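Local structure of malic enzyme (Entamoeba histolytica, 3NV9) at residues V93-D98 / G115-K120; N174-L179 / D193-T198. The protein probably catalyses the oxidative decarboxylation of malate to pyruvate with a nicotinamide dinucleotide as oxidant. All blocks are in the same frame, centred on the assembly; numbering follows the deposited sequence.

Interaction 1: V93-D98 / G115-K120; sequences VGVVSD and GVMEGK
Met-117 reaches from its helix to two side chains of the strand, Val-95 and Ser-97, and most of the contact is apolar. Its sulfur lies between them: SD of Met-117 is 3.7 Å from CG1 of Val-95 and 3.8 Å from CB of Ser-97. The methionine chain bends at chi2 and again at chi3, and this double turn carries the methyl group along to the serine instead of straight across to the valine. On the valine, one branch does the work. CG1 stands anti to the backbone N (chi1 -174°), where it meets both CB and SD of Met-117 and lies 4.0 Å from CB of Lys-120, at the edge of the same patch.

Polar groups touch this patch without bonding across it. OG of Ser-97 is 3.7 Å from CE of Met-117, a van der Waals contact; its hydrogen bonds go to the carbonyl of Glu-168 and the backbone N of Ser-99, which tie the serine to loops at the end of the strand. Lys-120 takes part mainly through its CB. Its chain turns away at chi2, and NZ makes a hydrogen bond to OH of Tyr-65 of the second subunit.

The short axes run nearly antiparallel (159°) at 9.0 Å, as expected where a helix returns across the sheet in a right-handed beta-alpha-beta crossover. Here the unit is strand 92-97, helix 114-128 and strand 131-136. Backbone bonds from Val-93 and Val-95 join the first strand to strand 131-136, while Gly-94 pairs with strand 164-167 on the other side; Met-117 also rests on Pro-134 and Cys-136, bridging two adjacent strands of the parallel sheet.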
loop_
_atom_site.group_PDB
_atom_site.type_symbol
_atom_site.label_atom_id
_atom_site.label_comp_id
_atom_site.label_asym_id
_atom_site.label_seq_id
_atom_site.Cartn_x
_atom_site.Cartn_y
_atom_site.Cartn_z
ATOM N N VAL A 93 1.553 5.335 5.881
ATOM C CA VAL A 93 1.710 4.498 7.045
ATOM C C VAL A 93 1.531 3.038 6.665
ATOM O O VAL A 93 0.599 2.732 5.913
ATOM C CB VAL A 93 0.766 4.900 8.171
ATOM C CG1 VAL A 93 0.787 3.858 9.289
ATOM C CG2 VAL A 93 1.201 6.330 8.731
ATOM N N GLY A 94 2.456 2.160 7.110
ATOM C CA GLY A 94 2.299 0.709 6.909
ATOM C C GLY A 94 1.733 0.030 8.142
ATOM O O GLY A 94 2.246 0.222 9.218
ATOM N N VAL A 95 0.643 -0.699 7.994
ATOM C CA VAL A 95 0.015 -1.360 9.129
ATOM C C VAL A 95 0.579 -2.765 9.036
ATOM O O VAL A 95 0.096 -3.567 8.235
ATOM C CB VAL A 95 -1.568 -1.372 8.994
ATOM C CG1 VAL A 95 -2.297 -1.916 10.234
ATOM C CG2 VAL A 95 -2.100 0.075 8.765
ATOM N N VAL A 96 1.627 -3.023 9.803
ATOM C CA VAL A 96 2.442 -4.231 9.711
ATOM C C VAL A 96 1.998 -5.199 10.799
ATOM O O VAL A 96 1.914 -4.846 11.971
ATOM C CB VAL A 96 3.990 -3.900 9.803
ATOM C CG1 VAL A 96 4.870 -5.191 9.793
ATOM C CG2 VAL A 96 4.380 -3.020 8.650
ATOM N N SER A 97 1.620 -6.395 10.373
ATOM C CA SER A 97 1.223 -7.452 11.308
ATOM C C SER A 97 1.676 -8.802 10.779
ATOM O O SER A 97 1.777 -8.967 9.569
ATOM C CB SER A 97 -0.263 -7.500 11.468
ATOM O OG SER A 97 -0.607 -8.445 12.484
ATOM N N ASP A 98 1.966 -9.740 11.676
ATOM C CA ASP A 98 2.228 -11.104 11.272
ATOM C C ASP A 98 1.032 -12.003 11.530
ATOM O O ASP A 98 1.097 -13.227 11.350
ATOM C CB ASP A 98 3.568 -11.631 11.868
ATOM C CG ASP A 98 3.543 -11.861 13.394
ATOM O OD1 ASP A 98 4.591 -12.375 13.872
ATOM O OD2 ASP A 98 2.545 -11.599 14.108
ATOM N N GLY A 115 -8.448 -8.340 7.326
ATOM C CA GLY A 115 -9.713 -7.704 7.677
ATOM C C GLY A 115 -9.444 -6.613 8.662
ATOM O O GLY A 115 -9.865 -5.459 8.472
ATOM N N VAL A 116 -8.705 -6.933 9.715
ATOM C CA VAL A 116 -8.438 -5.963 10.795
ATOM C C VAL A 116 -7.469 -4.867 10.325
ATOM O O VAL A 116 -7.669 -3.682 10.631
ATOM C CB VAL A 116 -7.896 -6.688 12.040
ATOM C CG1 VAL A 116 -7.290 -5.698 13.081
ATOM C CG2 VAL A 116 -9.014 -7.548 12.678
ATOM N N MET A 117 -6.429 -5.229 9.565
ATOM C CA MET A 117 -5.429 -4.211 9.153
ATOM C C MET A 117 -5.988 -3.294 8.080
ATOM O O MET A 117 -5.619 -2.130 8.009
ATOM C CB MET A 117 -4.090 -4.836 8.680
ATOM C CG MET A 117 -3.507 -5.893 9.617
ATOM S SD MET A 117 -3.361 -5.280 11.300
ATOM C CE MET A 117 -3.865 -6.727 12.229
ATOM N N GLU A 118 -6.884 -3.819 7.249
ATOM C CA GLU A 118 -7.626 -2.947 6.314
ATOM C C GLU A 118 -8.611 -1.969 7.025
ATOM O O GLU A 118 -8.777 -0.844 6.614
ATOM C CB GLU A 118 -8.327 -3.785 5.219
ATOM C CG GLU A 118 -8.566 -2.967 4.023
ATOM C CD GLU A 118 -9.242 -3.683 2.892
ATOM O OE1 GLU A 118 -9.713 -2.989 1.938
ATOM O OE2 GLU A 118 -9.325 -4.913 2.958
ATOM N N GLY A 119 -9.271 -2.421 8.093
ATOM C CA GLY A 119 -10.140 -1.551 8.887
ATOM C C GLY A 119 -9.311 -0.472 9.550
ATOM O O GLY A 119 -9.732 0.669 9.603
ATOM N N LYS A 120 -8.119 -0.820 10.035
ATOM C CA LYS A 120 -7.184 0.199 10.603
ATOM C C LYS A 120 -6.795 1.212 9.521
ATOM O O LYS A 120 -6.771 2.394 9.779
ATOM C CB LYS A 120 -5.858 -0.409 11.163
ATOM C CG LYS A 120 -5.968 -1.457 12.271
ATOM C CD LYS A 120 -6.225 -0.817 13.624
ATOM C CE LYS A 120 -6.201 -1.946 14.690
ATOM N NZ LYS A 120 -6.419 -1.372 16.103
#

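Interaction 2: N174-L179 / D193-T198; sequences NCYKIL and DDQQGT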
loop_
_atom_site.group_PDB
_atom_site.type_symbol
_atom_site.label_atom_id
_atom_site.label_comp_id
_atom_site.label_asym_id
_atom_site.label_seq_id
_atom_site.Cartn_x
_atom_site.Cartn_y
_atom_site.Cartn_z
ATOM N N ASN A 174 7.423 -11.501 21.392
ATOM C CA ASN A 174 7.932 -11.033 20.103
ATOM C C ASN A 174 7.678 -9.507 19.884
ATOM O O ASN A 174 8.599 -8.754 19.517
ATOM C CB ASN A 174 7.317 -11.845 18.931
ATOM C CG ASN A 174 8.060 -13.149 18.625
ATOM O OD1 ASN A 174 9.072 -13.481 19.248
ATOM N ND2 ASN A 174 7.549 -13.896 17.641
ATOM N N CYS A 175 6.443 -9.035 20.127
ATOM C CA CYS A 175 6.152 -7.604 19.878
ATOM C C CYS A 175 7.153 -6.647 20.584
ATOM O O CYS A 175 7.515 -5.599 20.036
ATOM C CB CYS A 175 4.719 -7.264 20.282
ATOM S SG CYS A 175 4.363 -7.594 22.019
ATOM N N TYR A 176 7.675 -7.042 21.747
ATOM C CA TYR A 176 8.647 -6.162 22.446
ATOM C C TYR A 176 9.978 -6.040 21.718
ATOM O O TYR A 176 10.487 -4.920 21.431
ATOM C CB TYR A 176 8.862 -6.624 23.888
ATOM C CG TYR A 176 7.614 -6.604 24.746
ATOM C CD1 TYR A 176 6.912 -5.383 24.992
ATOM C CD2 TYR A 176 7.146 -7.758 25.343
ATOM C CE1 TYR A 176 5.789 -5.354 25.805
ATOM C CE2 TYR A 176 5.998 -7.745 26.123
ATOM C CZ TYR A 176 5.329 -6.521 26.358
ATOM O OH TYR A 176 4.229 -6.502 27.188
ATOM N N LYS A 177 10.530 -7.196 21.366
ATOM C CA LYS A 177 11.810 -7.240 20.699
ATOM C C LYS A 177 11.742 -6.452 19.401
ATOM O O LYS A 177 12.623 -5.614 19.108
ATOM C CB LYS A 177 12.247 -8.717 20.484
ATOM C CG LYS A 177 13.508 -8.822 19.691
ATOM C CD LYS A 177 14.099 -10.255 19.645
ATOM C CE LYS A 177 15.463 -10.281 18.914
ATOM N NZ LYS A 177 16.147 -11.616 18.999
ATOM N N ILE A 178 10.695 -6.716 18.619
ATOM C CA ILE A 178 10.483 -6.059 17.339
ATOM C C ILE A 178 10.348 -4.554 17.525
ATOM O O ILE A 178 11.033 -3.789 16.871
ATOM C CB ILE A 178 9.240 -6.638 16.613
ATOM C CG1 ILE A 178 9.458 -8.128 16.279
ATOM C CG2 ILE A 178 8.960 -5.869 15.340
ATOM C CD1 ILE A 178 8.121 -8.933 16.021
ATOM N N LEU A 179 9.493 -4.120 18.433
ATOM C CA LEU A 179 9.286 -2.679 18.594
ATOM C C LEU A 179 10.584 -2.016 19.081
ATOM O O LEU A 179 11.091 -1.060 18.465
ATOM C CB LEU A 179 8.106 -2.399 19.547
ATOM C CG LEU A 179 7.998 -0.899 19.962
ATOM C CD1 LEU A 179 7.702 -0.001 18.761
ATOM C CD2 LEU A 179 7.043 -0.640 21.089
ATOM N N ASP A 193 0.697 -0.271 17.998
ATOM C CA ASP A 193 -0.593 0.316 18.327
ATOM C C ASP A 193 -1.146 -0.350 19.582
ATOM O O ASP A 193 -1.607 0.333 20.481
ATOM C CB ASP A 193 -1.544 0.115 17.136
ATOM C CG ASP A 193 -2.838 0.948 17.212
ATOM O OD1 ASP A 193 -2.936 1.865 18.061
ATOM O OD2 ASP A 193 -3.773 0.633 16.426
ATOM N N ASP A 194 -1.083 -1.682 19.660
ATOM C CA ASP A 194 -1.541 -2.385 20.885
ATOM C C ASP A 194 -0.798 -2.008 22.174
ATOM O O ASP A 194 -1.309 -2.263 23.253
ATOM C CB ASP A 194 -1.426 -3.882 20.706
ATOM C CG ASP A 194 -2.187 -4.342 19.552
ATOM O OD1 ASP A 194 -3.412 -4.563 19.702
ATOM O OD2 ASP A 194 -1.560 -4.467 18.485
ATOM N N GLN A 195 0.392 -1.428 22.050
ATOM C CA GLN A 195 1.129 -0.973 23.228
ATOM C C GLN A 195 0.709 0.467 23.552
ATOM O O GLN A 195 -0.276 0.632 24.231
ATOM C CB GLN A 195 2.641 -1.146 23.066
ATOM C CG GLN A 195 3.138 -2.598 23.323
ATOM C CD GLN A 195 4.598 -2.758 22.975
ATOM O OE1 GLN A 195 5.474 -2.154 23.581
ATOM N NE2 GLN A 195 4.862 -3.504 21.935
ATOM N N GLN A 196 1.391 1.491 23.043
ATOM C CA GLN A 196 1.035 2.870 23.448
ATOM C C GLN A 196 -0.391 3.357 22.947
ATOM O O GLN A 196 -1.087 4.113 23.614
ATOM C CB GLN A 196 2.113 3.849 22.973
ATOM C CG GLN A 196 3.526 3.600 23.477
ATOM C CD GLN A 196 4.548 4.333 22.618
ATOM O OE1 GLN A 196 4.546 4.177 21.389
ATOM N NE2 GLN A 196 5.411 5.164 23.256
ATOM N N GLY A 197 -0.807 2.875 21.778
ATOM C CA GLY A 197 -2.111 3.212 21.234
ATOM C C GLY A 197 -3.236 2.877 22.175
ATOM O O GLY A 197 -3.995 3.770 22.575
ATOM N N THR A 198 -3.338 1.600 22.539
ATOM C CA THR A 198 -4.327 1.132 23.522
ATOM C C THR A 198 -4.194 1.815 24.876
ATOM O O THR A 198 -5.159 2.133 25.500
ATOM C CB THR A 198 -4.235 -0.413 23.706
ATOM O OG1 THR A 198 -4.536 -1.054 22.460
ATOM C CG2 THR A 198 -5.199 -0.923 24.823
#
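Cys-175 begins the contact by flanking the amide nitrogen of Gln-195: its carbonyl O is 3.9 Å from NE2 of Gln-195, too far for a hydrogen bond, and its CB and SG both lie 4.1 Å from that nitrogen. SG sits between the backbone N and the carbonyl carbon, and it is also over the centre of the Tyr-176 ring, 4.2 Å above the plane. Thus the cysteine touches both its sequence neighbour and the facing glutamine.

Tyr-176 comes next and meets the glutamine obliquely through CD1 and CE1. CD1 of Tyr-176 is 3.8 Å from OE1 of Gln-195, with CE1 almost as near, and the ring and amide planes are inclined at 66°. Beyond the glutamine, the tyrosine packs on Ser-229 and Thr-232 of helix 229-240.

The two helices, 174-185 and 193-213, are joined through strand 190-192, an outermost strand of the parallel sheet within the chain. The contact lies where this sheet of the N-terminal domain gives way to the Rossmann-fold NAD-binding domain; helix 229-240 follows strand 222-225 of the latter's mixed sheet. The short axes are almost perpendicular (81°) and 11.4 Å apart, and Gln-195, its chain extended beyond CG, bridges the separation. A wider pi-type turn spans 193-197, seen in the bond from N of Thr-198 to O of Asp-193.

One turn beyond Cys-175, the side chains of Leu-179 and Gln-195 approach each other from opposite directions. CG of the leucine is anti to the backbone N (chi1 170°), and CD2 of Leu-179 reaches within 3.3 Å of OE1 of Gln-195, a close carbon-oxygen approach, and 3.7 Å of its NE2. Leu-179 also rests on His-192, the last residue of the intervening strand.

Overall arrangement
Both contacts are buried, but they join different elements. Interaction 1 packs a crossover helix on a central strand of the parallel sheet, near the second subunit; interaction 2 sets two helices crosswise beside that sheet's terminal strand 190-192, and no other chain touches its segments. Neither has a hydrogen bond across it. In interaction 1 a bent thioether chain packs against a valine and a serine, whereas in interaction 2 one amide lies among cysteine, tyrosine and leucine. With centres 14 Å apart, they touch through a long, weak ion pair of 3.3 Å between NZ of Lys-120 and OD2 of Asp-193, which links their peripheries.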